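Local coordinates for acyl-CoA dehydrogenase domain protein Tcur3483 (Thermomonospora curvata, PDB 6WY9), which binds FAD and probably acts as an oxidoreductase on CH-CH groups, as do other members of the acyl-CoA dehydrogenase family, at residues 78-83 / 118-123; 30-35 / 72-77; 303-308 / 341-346; 287-292 / 296-301. All coordinates share one frame; numbering follows the deposited sequence.

Contact 1: 78-83 / 118-123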
loop_
_atom_site.group_PDB
_atom_site.type_symbol
_atom_site.label_atom_id
_atom_site.label_comp_id
_atom_site.label_asym_id
_atom_site.label_seq_id
_atom_site.Cartn_x
_atom_site.Cartn_y
_atom_site.Cartn_z
ATOM N N GLY A 78 -5.268 16.512 34.820
ATOM C CA GLY A 78 -4.235 15.495 34.823
ATOM C C GLY A 78 -2.920 15.918 35.452
ATOM O O GLY A 78 -1.988 15.114 35.544
ATOM N N TRP A 79 -2.805 17.169 35.885
ATOM C CA TRP A 79 -1.557 17.595 36.499
ATOM C C TRP A 79 -1.386 16.957 37.880
ATOM O O TRP A 79 -2.369 16.669 38.570
ATOM C CB TRP A 79 -1.528 19.108 36.647
ATOM C CG TRP A 79 -1.094 19.860 35.431
ATOM C CD1 TRP A 79 -1.054 19.405 34.144
ATOM C CD2 TRP A 79 -0.617 21.211 35.398
ATOM N NE1 TRP A 79 -0.582 20.395 33.308
ATOM C CE2 TRP A 79 -0.310 21.514 34.053
ATOM C CE3 TRP A 79 -0.421 22.196 36.376
ATOM C CZ2 TRP A 79 0.175 22.762 33.659
ATOM C CZ3 TRP A 79 0.066 23.433 35.985
ATOM C CH2 TRP A 79 0.353 23.705 34.634
ATOM N N PRO A 80 -0.152 16.757 38.323
ATOM C CA PRO A 80 0.057 16.294 39.702
ATOM C C PRO A 80 -0.537 17.287 40.690
ATOM O O PRO A 80 -0.479 18.500 40.482
ATOM C CB PRO A 80 1.584 16.219 39.826
ATOM C CG PRO A 80 2.105 17.162 38.771
ATOM C CD PRO A 80 1.113 17.091 37.641
ATOM N N LYS A 81 -1.107 16.774 41.783
ATOM C CA LYS A 81 -1.639 17.706 42.774
ATOM C C LYS A 81 -0.537 18.516 43.456
ATOM O O LYS A 81 -0.822 19.575 44.023
ATOM C CB LYS A 81 -2.487 16.968 43.804
ATOM C CG LYS A 81 -3.353 17.905 44.629
ATOM C CD LYS A 81 -4.711 17.303 44.930
ATOM C CE LYS A 81 -5.284 17.919 46.197
ATOM N NZ LYS A 81 -6.480 17.185 46.678
ATOM N N GLU A 82 0.713 18.054 43.398
ATOM C CA GLU A 82 1.835 18.863 43.872
ATOM C C GLU A 82 1.864 20.222 43.186
ATOM O O GLU A 82 2.233 21.230 43.798
ATOM C CB GLU A 82 3.159 18.126 43.630
ATOM C CG GLU A 82 3.202 16.673 44.138
ATOM C CD GLU A 82 2.252 15.725 43.383
ATOM O OE1 GLU A 82 1.025 15.974 43.365
ATOM O OE2 GLU A 82 2.734 14.731 42.798
ATOM N N TYR A 83 1.469 20.273 41.919
ATOM C CA TYR A 83 1.486 21.518 41.174
ATOM C C TYR A 83 0.089 22.080 40.981
ATOM O O TYR A 83 -0.141 22.867 40.058
ATOM C CB TYR A 83 2.188 21.316 39.837
ATOM C CG TYR A 83 3.657 20.963 39.948
ATOM C CD1 TYR A 83 4.612 21.939 40.156
ATOM C CD2 TYR A 83 4.084 19.655 39.794
ATOM C CE1 TYR A 83 5.961 21.614 40.218
ATOM C CE2 TYR A 83 5.406 19.325 39.856
ATOM C CZ TYR A 83 6.342 20.299 40.065
ATOM O OH TYR A 83 7.659 19.932 40.120
ATOM N N THR A 118 7.084 20.097 31.020
ATOM C CA THR A 118 8.518 20.281 30.882
ATOM C C THR A 118 9.029 21.309 31.891
ATOM O O THR A 118 10.134 21.150 32.435
ATOM C CB THR A 118 8.863 20.674 29.439
ATOM O OG1 THR A 118 8.175 21.880 29.100
ATOM C CG2 THR A 118 8.442 19.567 28.443
ATOM N N LEU A 119 8.228 22.341 32.195
ATOM C CA LEU A 119 8.604 23.273 33.260
ATOM C C LEU A 119 8.652 22.584 34.613
ATOM O O LEU A 119 9.522 22.885 35.444
ATOM C CB LEU A 119 7.633 24.451 33.328
ATOM C CG LEU A 119 7.780 25.546 32.278
ATOM C CD1 LEU A 119 6.600 26.522 32.351
ATOM C CD2 LEU A 119 9.109 26.276 32.483
ATOM N N MET A 120 7.694 21.698 34.888
ATOM C CA MET A 120 7.707 21.035 36.190
ATOM C C MET A 120 9.003 20.256 36.383
ATOM O O MET A 120 9.451 20.054 37.516
ATOM C CB MET A 120 6.482 20.118 36.346
ATOM C CG MET A 120 5.135 20.795 36.080
ATOM S SD MET A 120 3.689 19.689 36.155
ATOM C CE MET A 120 4.313 18.224 35.332
ATOM N N LYS A 121 9.627 19.841 35.285
ATOM C CA LYS A 121 10.836 19.034 35.319
ATOM C C LYS A 121 12.105 19.886 35.338
ATOM O O LYS A 121 12.984 19.683 36.183
ATOM C CB LYS A 121 10.832 18.094 34.115
ATOM C CG LYS A 121 11.956 17.074 34.096
ATOM C CD LYS A 121 11.908 16.257 32.793
ATOM C CE LYS A 121 12.953 15.146 32.805
ATOM N NZ LYS A 121 12.733 14.264 33.965
ATOM N N TYR A 122 12.205 20.857 34.431
ATOM C CA TYR A 122 13.430 21.617 34.223
ATOM C C TYR A 122 13.345 23.064 34.692
ATOM O O TYR A 122 14.312 23.810 34.526
ATOM C CB TYR A 122 13.814 21.579 32.734
ATOM C CG TYR A 122 14.152 20.192 32.238
ATOM C CD1 TYR A 122 15.288 19.535 32.691
ATOM C CD2 TYR A 122 13.329 19.530 31.327
ATOM C CE1 TYR A 122 15.609 18.271 32.249
ATOM C CE2 TYR A 122 13.642 18.257 30.875
ATOM C CZ TYR A 122 14.790 17.638 31.342
ATOM O OH TYR A 122 15.127 16.375 30.920
ATOM N N GLY A 123 12.227 23.489 35.261
ATOM C CA GLY A 123 12.083 24.878 35.641
ATOM C C GLY A 123 12.697 25.165 36.996
ATOM O O GLY A 123 12.802 24.294 37.852
#
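Met120 lies across the ring of Tyr83 in a Met-aromatic contact that ties the loop following helix 62-71 to the last turn of helix 109-122, both in the N-terminal helical domain of the acyl-CoA dehydrogenase fold. Its CG stands over the middle of one face, 3.9 Å from the centroid of the Tyr83 ring and only 6° off the ring normal, a CH-pi contact. The sulfur comes in more obliquely: Met120 SD reaches Tyr83 CD2 at 3.7 Å, whereas Met120 CB covers the hydroxyl end of the ring, 3.7 Å from Tyr83 CZ. From the loop side, the CG-CD edge of Pro80 meets the thioether, Pro80 CD lying 3.9 Å from Met120 SD. The same sulfur stands farther off above the five-membered ring of Trp79, 4.8 Å from its centroid. Bending at chi3 (-41°) turns the methionine methyl toward the proline, where Met120 CE is 4.1 Å from Pro80 CD. Cutting Tyr83 back to an alanine would probably uncover the CB-CG-SD run of Met120 and allow the thioether to turn. Further out, the backbone bond from Tyr83 N to Pro80 O closes a tight turn that carries the phenol ring, with Pro80 CG at the ring's edge. Leu132 of helix 125-136 touches Trp79, Tyr83 and Met120, backing the cluster. On the helix side, the bond from Gly123 N to Leu119 O ends the turn that presents Met120. The hydrogen bond from Trp79 NE1 to the carbonyl oxygen of Val112 fixes the rotation of the indole.

Contact 2: 30-35 / 72-77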
loop_
_atom_site.group_PDB
_atom_site.type_symbol
_atom_site.label_atom_id
_atom_site.label_comp_id
_atom_site.label_asym_id
_atom_site.label_seq_id
_atom_site.Cartn_x
_atom_site.Cartn_y
_atom_site.Cartn_z
ATOM N N SER A 30 -17.796 6.435 32.309
ATOM C CA SER A 30 -19.137 6.761 31.808
ATOM C C SER A 30 -19.713 8.007 32.471
ATOM O O SER A 30 -20.253 8.881 31.795
ATOM C CB SER A 30 -20.081 5.594 32.062
ATOM O OG SER A 30 -19.868 4.623 31.072
ATOM N N GLU A 31 -19.678 8.074 33.800
ATOM C CA GLU A 31 -20.248 9.243 34.467
ATOM C C GLU A 31 -19.443 10.489 34.123
ATOM O O GLU A 31 -19.999 11.583 33.963
ATOM C CB GLU A 31 -20.288 9.063 35.991
ATOM C CG GLU A 31 -21.255 8.031 36.542
ATOM C CD GLU A 31 -22.720 8.419 36.319
ATOM O OE1 GLU A 31 -22.971 9.596 35.957
ATOM O OE2 GLU A 31 -23.590 7.550 36.503
ATOM N N LEU A 32 -18.121 10.354 34.063
ATOM C CA LEU A 32 -17.296 11.487 33.661
ATOM C C LEU A 32 -17.674 11.952 32.265
ATOM O O LEU A 32 -17.840 13.153 32.006
ATOM C CB LEU A 32 -15.821 11.093 33.707
ATOM C CG LEU A 32 -14.846 12.141 33.193
ATOM C CD1 LEU A 32 -14.943 13.404 34.058
ATOM C CD2 LEU A 32 -13.466 11.514 33.288
ATOM N N ARG A 33 -17.851 10.996 31.357
ATOM C CA ARG A 33 -18.280 11.318 30.007
ATOM C C ARG A 33 -19.571 12.135 30.030
ATOM O O ARG A 33 -19.681 13.161 29.357
ATOM C CB ARG A 33 -18.445 10.010 29.206
ATOM C CG ARG A 33 -18.026 10.099 27.754
ATOM C CD ARG A 33 -18.055 8.771 26.963
ATOM N NE ARG A 33 -16.746 8.120 26.984
ATOM C CZ ARG A 33 -15.677 8.545 26.294
ATOM N NH1 ARG A 33 -15.739 9.634 25.525
ATOM N NH2 ARG A 33 -14.528 7.885 26.376
ATOM N N ALA A 34 -20.572 11.690 30.809
ATOM C CA ALA A 34 -21.891 12.331 30.778
ATOM C C ALA A 34 -21.863 13.727 31.405
ATOM O O ALA A 34 -22.579 14.640 30.953
ATOM C CB ALA A 34 -22.925 11.444 31.495
ATOM N N GLU A 35 -21.073 13.885 32.476
ATOM C CA GLU A 35 -20.830 15.187 33.070
ATOM C C GLU A 35 -20.208 16.150 32.058
ATOM O O GLU A 35 -20.610 17.314 31.965
ATOM C CB GLU A 35 -19.911 15.036 34.290
ATOM C CG GLU A 35 -19.401 16.359 34.814
ATOM C CD GLU A 35 -18.475 16.225 36.027
ATOM O OE1 GLU A 35 -18.133 17.255 36.629
ATOM O OE2 GLU A 35 -18.091 15.098 36.386
ATOM N N ASP A 72 -12.919 26.756 35.687
ATOM C CA ASP A 72 -13.748 25.635 36.120
ATOM C C ASP A 72 -12.952 24.400 36.530
ATOM O O ASP A 72 -13.562 23.379 36.873
ATOM C CB ASP A 72 -14.762 25.245 35.039
ATOM C CG ASP A 72 -15.814 26.299 34.837
ATOM O OD1 ASP A 72 -16.022 27.112 35.763
ATOM O OD2 ASP A 72 -16.415 26.332 33.751
ATOM N N GLY A 73 -11.625 24.457 36.512
ATOM C CA GLY A 73 -10.805 23.396 37.063
ATOM C C GLY A 73 -10.442 22.269 36.118
ATOM O O GLY A 73 -9.900 21.258 36.573
ATOM N N TRP A 74 -10.715 22.391 34.826
ATOM C CA TRP A 74 -10.472 21.251 33.949
ATOM C C TRP A 74 -9.057 21.214 33.381
ATOM O O TRP A 74 -8.596 20.141 32.972
ATOM C CB TRP A 74 -11.482 21.237 32.801
ATOM C CG TRP A 74 -12.878 20.877 33.219
ATOM C CD1 TRP A 74 -13.974 21.690 33.192
ATOM C CD2 TRP A 74 -13.323 19.616 33.743
ATOM N NE1 TRP A 74 -15.077 21.013 33.653
ATOM C CE2 TRP A 74 -14.707 19.736 33.995
ATOM C CE3 TRP A 74 -12.694 18.399 34.012
ATOM C CZ2 TRP A 74 -15.478 18.671 34.506
ATOM C CZ3 TRP A 74 -13.468 17.338 34.522
ATOM C CH2 TRP A 74 -14.838 17.490 34.765
ATOM N N LEU A 75 -8.353 22.348 33.365
ATOM C CA LEU A 75 -7.001 22.367 32.808
ATOM C C LEU A 75 -6.021 21.540 33.644
ATOM O O LEU A 75 -5.170 20.831 33.093
ATOM C CB LEU A 75 -6.530 23.815 32.663
ATOM C CG LEU A 75 -7.376 24.613 31.663
ATOM C CD1 LEU A 75 -6.708 25.956 31.302
ATOM C CD2 LEU A 75 -7.678 23.769 30.400
ATOM N N GLY A 76 -6.117 21.601 34.968
ATOM C CA GLY A 76 -5.175 20.818 35.744
ATOM C C GLY A 76 -5.634 19.410 36.041
ATOM O O GLY A 76 -5.081 18.747 36.925
ATOM N N TYR A 77 -6.653 18.936 35.326
ATOM C CA TYR A 77 -7.261 17.649 35.634
ATOM C C TYR A 77 -6.223 16.542 35.744
ATOM O O TYR A 77 -6.289 15.706 36.652
ATOM C CB TYR A 77 -8.278 17.310 34.548
ATOM C CG TYR A 77 -9.295 16.264 34.951
ATOM C CD1 TYR A 77 -10.224 16.511 35.960
ATOM C CD2 TYR A 77 -9.362 15.047 34.283
ATOM C CE1 TYR A 77 -11.193 15.549 36.303
ATOM C CE2 TYR A 77 -10.311 14.092 34.612
ATOM C CZ TYR A 77 -11.221 14.345 35.614
ATOM O OH TYR A 77 -12.135 13.368 35.922
#
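The hydroxyl oxygen of Tyr77 rests against the forked end of Leu32, with CD1 at 3.4 Å and CD2 at 3.5 Å from Tyr77 OH. These are van der Waals touches, and the two side chains approach from opposite directions. With CG set opposite the backbone N (chi1 175°), the leucine fork leaves helix 26-41 toward the loop, and its CD1 also packs against Trp74 CH2 at 4.1 Å. One turn along the helix, the extended Glu35 brings its carboxylate to the indole, where Glu35 OE1 comes in near the ring plane at the C-H edge of the benzo ring, 3.7 Å from Trp74 CZ2. Helix 62-71 finishes in a Schellman motif at Gly73, whose positive phi (89°) suits a glycine, and a type I beta turn from Trp74 to Tyr77 follows directly. That turn sends both aromatic side chains to the same side, within the N-terminal helical domain, with Tyr77 CZ in plane at the edge of the Trp74 ring. Replacing Leu32 by an alanine would probably open a gap between helix 26-41 and the ends of the Trp74 and Tyr77 rings and leave the tyrosine hydroxyl without its apolar seat. Helix 90-103 closes the neighbourhood, with Glu92 touching both Leu32 and Tyr77. Tyr39, one turn beyond Glu35 on helix 26-41, meets the Trp74 ring at about 50° and hydrogen-bonds Asp72 OD2 through its hydroxyl.

Contact 3: 303-308 / 341-346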
loop_
_atom_site.group_PDB
_atom_site.type_symbol
_atom_site.label_atom_id
_atom_site.label_comp_id
_atom_site.label_asym_id
_atom_site.label_seq_id
_atom_site.Cartn_x
_atom_site.Cartn_y
_atom_site.Cartn_z
ATOM N N ALA A 303 -9.777 -2.115 11.707
ATOM C CA ALA A 303 -8.619 -2.888 12.172
ATOM C C ALA A 303 -7.411 -1.978 12.387
ATOM O O ALA A 303 -6.649 -2.178 13.343
ATOM C CB ALA A 303 -8.261 -3.978 11.166
ATOM N N LYS A 304 -7.237 -0.986 11.514
ATOM C CA LYS A 304 -6.091 -0.076 11.623
ATOM C C LYS A 304 -6.269 0.910 12.773
ATOM O O LYS A 304 -5.285 1.266 13.441
ATOM C CB LYS A 304 -5.864 0.660 10.302
ATOM C CG LYS A 304 -5.253 -0.265 9.181
ATOM C CD LYS A 304 -4.785 0.570 8.008
ATOM C CE LYS A 304 -3.547 1.387 8.390
ATOM N NZ LYS A 304 -3.064 2.035 7.136
ATOM N N LEU A 305 -7.519 1.357 13.005
ATOM C CA LEU A 305 -7.859 2.165 14.174
ATOM C C LEU A 305 -7.708 1.389 15.458
ATOM O O LEU A 305 -7.373 1.988 16.486
ATOM C CB LEU A 305 -9.301 2.717 14.099
ATOM C CG LEU A 305 -9.446 3.877 13.080
ATOM C CD1 LEU A 305 -10.969 4.123 12.802
ATOM C CD2 LEU A 305 -8.748 5.191 13.551
ATOM N N GLU A 306 -8.028 0.083 15.459
ATOM C CA GLU A 306 -7.813 -0.687 16.673
ATOM C C GLU A 306 -6.328 -0.728 17.035
ATOM O O GLU A 306 -5.967 -0.490 18.187
ATOM C CB GLU A 306 -8.355 -2.108 16.561
ATOM C CG GLU A 306 -7.987 -2.874 17.807
ATOM C CD GLU A 306 -8.457 -4.318 17.811
ATOM O OE1 GLU A 306 -9.619 -4.563 17.428
ATOM O OE2 GLU A 306 -7.651 -5.198 18.205
ATOM N N ALA A 307 -5.457 -1.024 16.071
ATOM C CA ALA A 307 -4.023 -1.045 16.371
ATOM C C ALA A 307 -3.550 0.326 16.867
ATOM O O ALA A 307 -2.819 0.415 17.858
ATOM C CB ALA A 307 -3.214 -1.467 15.130
ATOM N N MET A 308 -3.997 1.402 16.198
ATOM C CA MET A 308 -3.605 2.761 16.592
ATOM C C MET A 308 -3.986 3.067 18.022
ATOM O O MET A 308 -3.180 3.570 18.810
ATOM C CB MET A 308 -4.265 3.794 15.650
ATOM C CG MET A 308 -4.027 5.277 16.126
ATOM S SD MET A 308 -5.290 6.362 15.410
ATOM C CE MET A 308 -6.695 6.013 16.482
ATOM N N ILE A 341 -4.734 9.741 8.051
ATOM C CA ILE A 341 -4.928 10.067 6.635
ATOM C C ILE A 341 -5.637 8.925 5.895
ATOM O O ILE A 341 -6.510 9.163 5.049
ATOM C CB ILE A 341 -3.581 10.399 5.963
ATOM C CG1 ILE A 341 -3.030 11.743 6.430
ATOM C CG2 ILE A 341 -3.746 10.507 4.420
ATOM C CD1 ILE A 341 -1.543 11.882 6.007
ATOM N N ASP A 342 -5.209 7.682 6.123
ATOM C CA ASP A 342 -5.898 6.535 5.506
ATOM C C ASP A 342 -7.400 6.548 5.841
ATOM O O ASP A 342 -8.260 6.411 4.962
ATOM C CB ASP A 342 -5.218 5.252 6.013
ATOM C CG ASP A 342 -5.771 3.978 5.388
ATOM O OD1 ASP A 342 -6.632 4.003 4.469
ATOM O OD2 ASP A 342 -5.328 2.916 5.876
ATOM N N VAL A 343 -7.733 6.755 7.114
ATOM C CA VAL A 343 -9.138 6.788 7.511
ATOM C C VAL A 343 -9.871 7.989 6.874
ATOM O O VAL A 343 -11.026 7.877 6.412
ATOM C CB VAL A 343 -9.207 6.797 9.050
ATOM C CG1 VAL A 343 -10.668 6.994 9.543
ATOM C CG2 VAL A 343 -8.623 5.481 9.607
ATOM N N GLN A 344 -9.224 9.157 6.854
ATOM C CA GLN A 344 -9.829 10.307 6.192
ATOM C C GLN A 344 -10.132 10.009 4.732
ATOM O O GLN A 344 -11.215 10.340 4.250
ATOM C CB GLN A 344 -8.922 11.546 6.327
ATOM C CG GLN A 344 -8.939 12.104 7.779
ATOM C CD GLN A 344 -7.703 12.927 8.171
ATOM O OE1 GLN A 344 -6.816 13.179 7.345
ATOM N NE2 GLN A 344 -7.628 13.320 9.462
ATOM N N ARG A 345 -9.167 9.431 3.994
ATOM C CA ARG A 345 -9.401 9.123 2.580
ATOM C C ARG A 345 -10.563 8.168 2.440
ATOM O O ARG A 345 -11.436 8.341 1.588
ATOM C CB ARG A 345 -8.171 8.458 1.934
ATOM C CG ARG A 345 -6.974 9.382 1.658
ATOM C CD ARG A 345 -5.761 8.537 1.183
ATOM N NE ARG A 345 -6.038 7.787 -0.059
ATOM C CZ ARG A 345 -5.085 7.495 -0.935
ATOM N NH1 ARG A 345 -3.844 7.906 -0.713
ATOM N NH2 ARG A 345 -5.348 6.801 -2.019
ATOM N N THR A 346 -10.570 7.140 3.289
ATOM C CA THR A 346 -11.498 6.033 3.135
ATOM C C THR A 346 -12.923 6.458 3.477
ATOM O O THR A 346 -13.852 6.150 2.734
ATOM C CB THR A 346 -11.046 4.858 4.013
ATOM O OG1 THR A 346 -9.720 4.463 3.648
ATOM C CG2 THR A 346 -12.000 3.670 3.828
#
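Two helices of the C-terminal helical domain, 292-321 and 326-350, pack side by side here, their backbones nearest at Leu305 and Val343 with CA atoms 8.2 Å apart. At that point the apolar tips meet: Leu305 CG lies 3.9 Å from Val343 CG2, and both leucine methyls are near the same valine branch. Beside this pair, Lys304 and Asp342 cross at about a right angle and form a salt bridge, Lys304 NZ to Asp342 OD2 at 2.7 Å. The ammonium reaches the anti side of OD2, 17° out of the carboxylate plane. A bend at chi3 (70°) folds the lysine chain round the oxygen, which brings Lys304 CD within 3.2 Å of Asp342 OD2. Arg300, one turn earlier on the lysine's helix, takes the other oxygen, its NH2 bridging to Asp342 OD1. Thr346 OG1 in turn donates to Asp342 O at 2.8 Å, standing 39° above the carbonyl plane, while Thr346 N uses the same acceptor. Toward the interior, Leu305 rests on Ile273 and Trp276, and Val343 on Met272, all of helix 263-286. A chain of a different protein in the assembly packs on Ala303 and Lys304. With a basic partner on each carboxylate oxygen, Asp342 is held against rotation and is probably kept ionised, so its charge pins one helix to the other alongside the apolar pair.

Contact 4: 287-292 / 296-301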
loop_
_atom_site.group_PDB
_atom_site.type_symbol
_atom_site.label_atom_id
_atom_site.label_comp_id
_atom_site.label_asym_id
_atom_site.label_seq_id
_atom_site.Cartn_x
_atom_site.Cartn_y
_atom_site.Cartn_z
ATOM N N GLY A 287 -28.575 3.216 3.568
ATOM C CA GLY A 287 -28.331 2.078 2.704
ATOM C C GLY A 287 -26.940 1.981 2.126
ATOM O O GLY A 287 -26.625 0.976 1.450
ATOM N N VAL A 288 -26.084 2.988 2.348
ATOM C CA VAL A 288 -24.717 2.888 1.861
ATOM C C VAL A 288 -24.022 1.681 2.495
ATOM O O VAL A 288 -23.136 1.075 1.886
ATOM C CB VAL A 288 -23.961 4.205 2.143
ATOM C CG1 VAL A 288 -22.424 4.009 1.989
ATOM C CG2 VAL A 288 -24.486 5.378 1.196
ATOM N N LEU A 289 -24.399 1.324 3.724
ATOM C CA LEU A 289 -23.846 0.149 4.429
ATOM C C LEU A 289 -24.144 -1.194 3.727
ATOM O O LEU A 289 -23.450 -2.204 3.977
ATOM C CB LEU A 289 -24.372 0.139 5.875
ATOM C CG LEU A 289 -23.729 -0.890 6.864
ATOM C CD1 LEU A 289 -22.245 -0.607 7.094
ATOM C CD2 LEU A 289 -24.490 -0.814 8.177
ATOM N N GLU A 290 -25.103 -1.228 2.797
ATOM C CA GLU A 290 -25.384 -2.470 2.074
ATOM C C GLU A 290 -24.383 -2.752 0.967
ATOM O O GLU A 290 -24.399 -3.856 0.401
ATOM C CB GLU A 290 -26.808 -2.435 1.476
ATOM C CG GLU A 290 -27.906 -2.352 2.533
ATOM C CD GLU A 290 -27.849 -3.574 3.443
ATOM O OE1 GLU A 290 -28.582 -4.565 3.191
ATOM O OE2 GLU A 290 -27.005 -3.564 4.367
ATOM N N GLN A 291 -23.538 -1.767 0.602
ATOM C CA GLN A 291 -22.525 -1.978 -0.434
ATOM C C GLN A 291 -21.359 -2.808 0.105
ATOM O O GLN A 291 -20.749 -2.423 1.114
ATOM C CB GLN A 291 -22.001 -0.622 -0.924
ATOM C CG GLN A 291 -23.055 0.207 -1.650
ATOM C CD GLN A 291 -23.591 -0.493 -2.890
ATOM O OE1 GLN A 291 -22.830 -1.073 -3.677
ATOM N NE2 GLN A 291 -24.914 -0.462 -3.059
ATOM N N PRO A 292 -21.028 -3.937 -0.516
ATOM C CA PRO A 292 -19.853 -4.699 -0.070
ATOM C C PRO A 292 -18.586 -3.854 0.060
ATOM O O PRO A 292 -17.827 -4.022 1.035
ATOM C CB PRO A 292 -19.727 -5.771 -1.165
ATOM C CG PRO A 292 -21.168 -6.034 -1.542
ATOM C CD PRO A 292 -21.822 -4.664 -1.532
ATOM N N ARG A 296 -16.227 -3.540 3.495
ATOM C CA ARG A 296 -14.812 -3.916 3.498
ATOM C C ARG A 296 -13.926 -2.748 3.944
ATOM O O ARG A 296 -12.950 -2.949 4.689
ATOM C CB ARG A 296 -14.382 -4.415 2.116
ATOM C CG ARG A 296 -12.815 -4.546 1.994
ATOM C CD ARG A 296 -12.325 -4.742 0.567
ATOM N NE ARG A 296 -10.881 -4.748 0.552
ATOM C CZ ARG A 296 -10.161 -5.816 0.238
ATOM N NH1 ARG A 296 -10.768 -6.924 -0.146
ATOM N NH2 ARG A 296 -8.831 -5.757 0.258
ATOM N N ASP A 297 -14.214 -1.529 3.464
ATOM C CA ASP A 297 -13.422 -0.360 3.851
ATOM C C ASP A 297 -13.607 -0.008 5.332
ATOM O O ASP A 297 -12.667 0.471 5.990
ATOM C CB ASP A 297 -13.804 0.860 2.989
ATOM C CG ASP A 297 -13.204 0.816 1.571
ATOM O OD1 ASP A 297 -12.454 -0.131 1.266
ATOM O OD2 ASP A 297 -13.475 1.738 0.747
ATOM N N LEU A 298 -14.830 -0.148 5.850
ATOM C CA LEU A 298 -15.052 0.048 7.274
ATOM C C LEU A 298 -14.324 -1.013 8.098
ATOM O O LEU A 298 -13.777 -0.685 9.156
ATOM C CB LEU A 298 -16.551 0.025 7.599
ATOM C CG LEU A 298 -17.310 1.229 7.059
ATOM C CD1 LEU A 298 -18.827 0.902 7.206
ATOM C CD2 LEU A 298 -16.888 2.490 7.839
ATOM N N ALA A 299 -14.237 -2.250 7.590
ATOM C CA ALA A 299 -13.502 -3.317 8.298
ATOM C C ALA A 299 -12.014 -3.006 8.354
ATOM O O ALA A 299 -11.386 -3.141 9.416
ATOM C CB ALA A 299 -13.724 -4.685 7.620
ATOM N N ARG A 300 -11.433 -2.590 7.215
ATOM C CA ARG A 300 -10.003 -2.315 7.159
ATOM C C ARG A 300 -9.644 -1.118 8.026
ATOM O O ARG A 300 -8.671 -1.169 8.784
ATOM C CB ARG A 300 -9.527 -2.068 5.712
ATOM C CG ARG A 300 -8.018 -2.177 5.511
ATOM C CD ARG A 300 -7.573 -1.841 4.023
ATOM N NE ARG A 300 -8.079 -0.511 3.671
ATOM C CZ ARG A 300 -7.514 0.627 4.066
ATOM N NH1 ARG A 300 -6.387 0.598 4.799
ATOM N NH2 ARG A 300 -8.062 1.801 3.751
ATOM N N THR A 301 -10.467 -0.061 7.994
ATOM C CA THR A 301 -10.154 1.079 8.856
ATOM C C THR A 301 -10.419 0.750 10.318
ATOM O O THR A 301 -9.695 1.251 11.185
ATOM C CB THR A 301 -10.901 2.351 8.424
ATOM O OG1 THR A 301 -12.286 2.049 8.279
ATOM C CG2 THR A 301 -10.352 2.872 7.090
#
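Arg296 begins its path beside Pro292: the backbone bond from Arg296 N to Pro292 O measures 3.0 Å, and Arg296 CB lies 3.6 Å from the same carbonyl oxygen. From there a first torsion of 168° points CG away from the backbone N, and the chain runs on extended, CG, CD and NE leading away from the loop. This aliphatic run heads to a subunit boundary, where a chain of a different protein packs on Arg296 with an apolar side chain. At its tip, NE comes close to the like-charged Arg296 NE of the second subunit, and NH1 has only a long, weak ion pair, made across the subunit boundary with Asp297 OD1 of that second subunit. The bond at its base belongs to the first turn of helix 292-321, for which Gln291 holds the N-cap position and Pro292 opens the helix. A second touch joins loop and helix further along: Leu289 and Leu298 cross at about a right angle, their CD1 atoms 3.7 Å apart. The 3-10 turn 288-290 carries Leu289 there, closed by the bond from Gln291 N to Val288 O. Farther on, Thr301 OG1 donates to Asp297 O at 2.8 Å, an acceptor that Thr301 N shares. The leucine pair thus lies in the corner between two successive helices of the C-terminal domain, Leu289 resting on Ala283 and Leu298 on Val280 of helix 263-286, while Leu298 also touches Ile350 of helix 326-350.

How the contacts relate
Along the chain the order is contact 2, contact 1, contact 4, contact 3, each closing before the next opens. Contacts 1 and 2 both lie in the N-terminal domain and draw on one loop, 72-77 running straight into 78-83, although their centres are 20 Å apart. Contacts 3 and 4 share helix 292-321 in the C-terminal domain; with centres 14 Å apart they touch directly, through the Arg300-Asp342 salt bridge and the packing of Thr346 on Asp297 and Thr301. Contact 1 stands on the opposite side of the chain's centre from both, its centre about 45 Å from that of contact 4. Two contacts thus lie within the N-terminal helical domain and two within the C-terminal one, away from the FAD-binding residues.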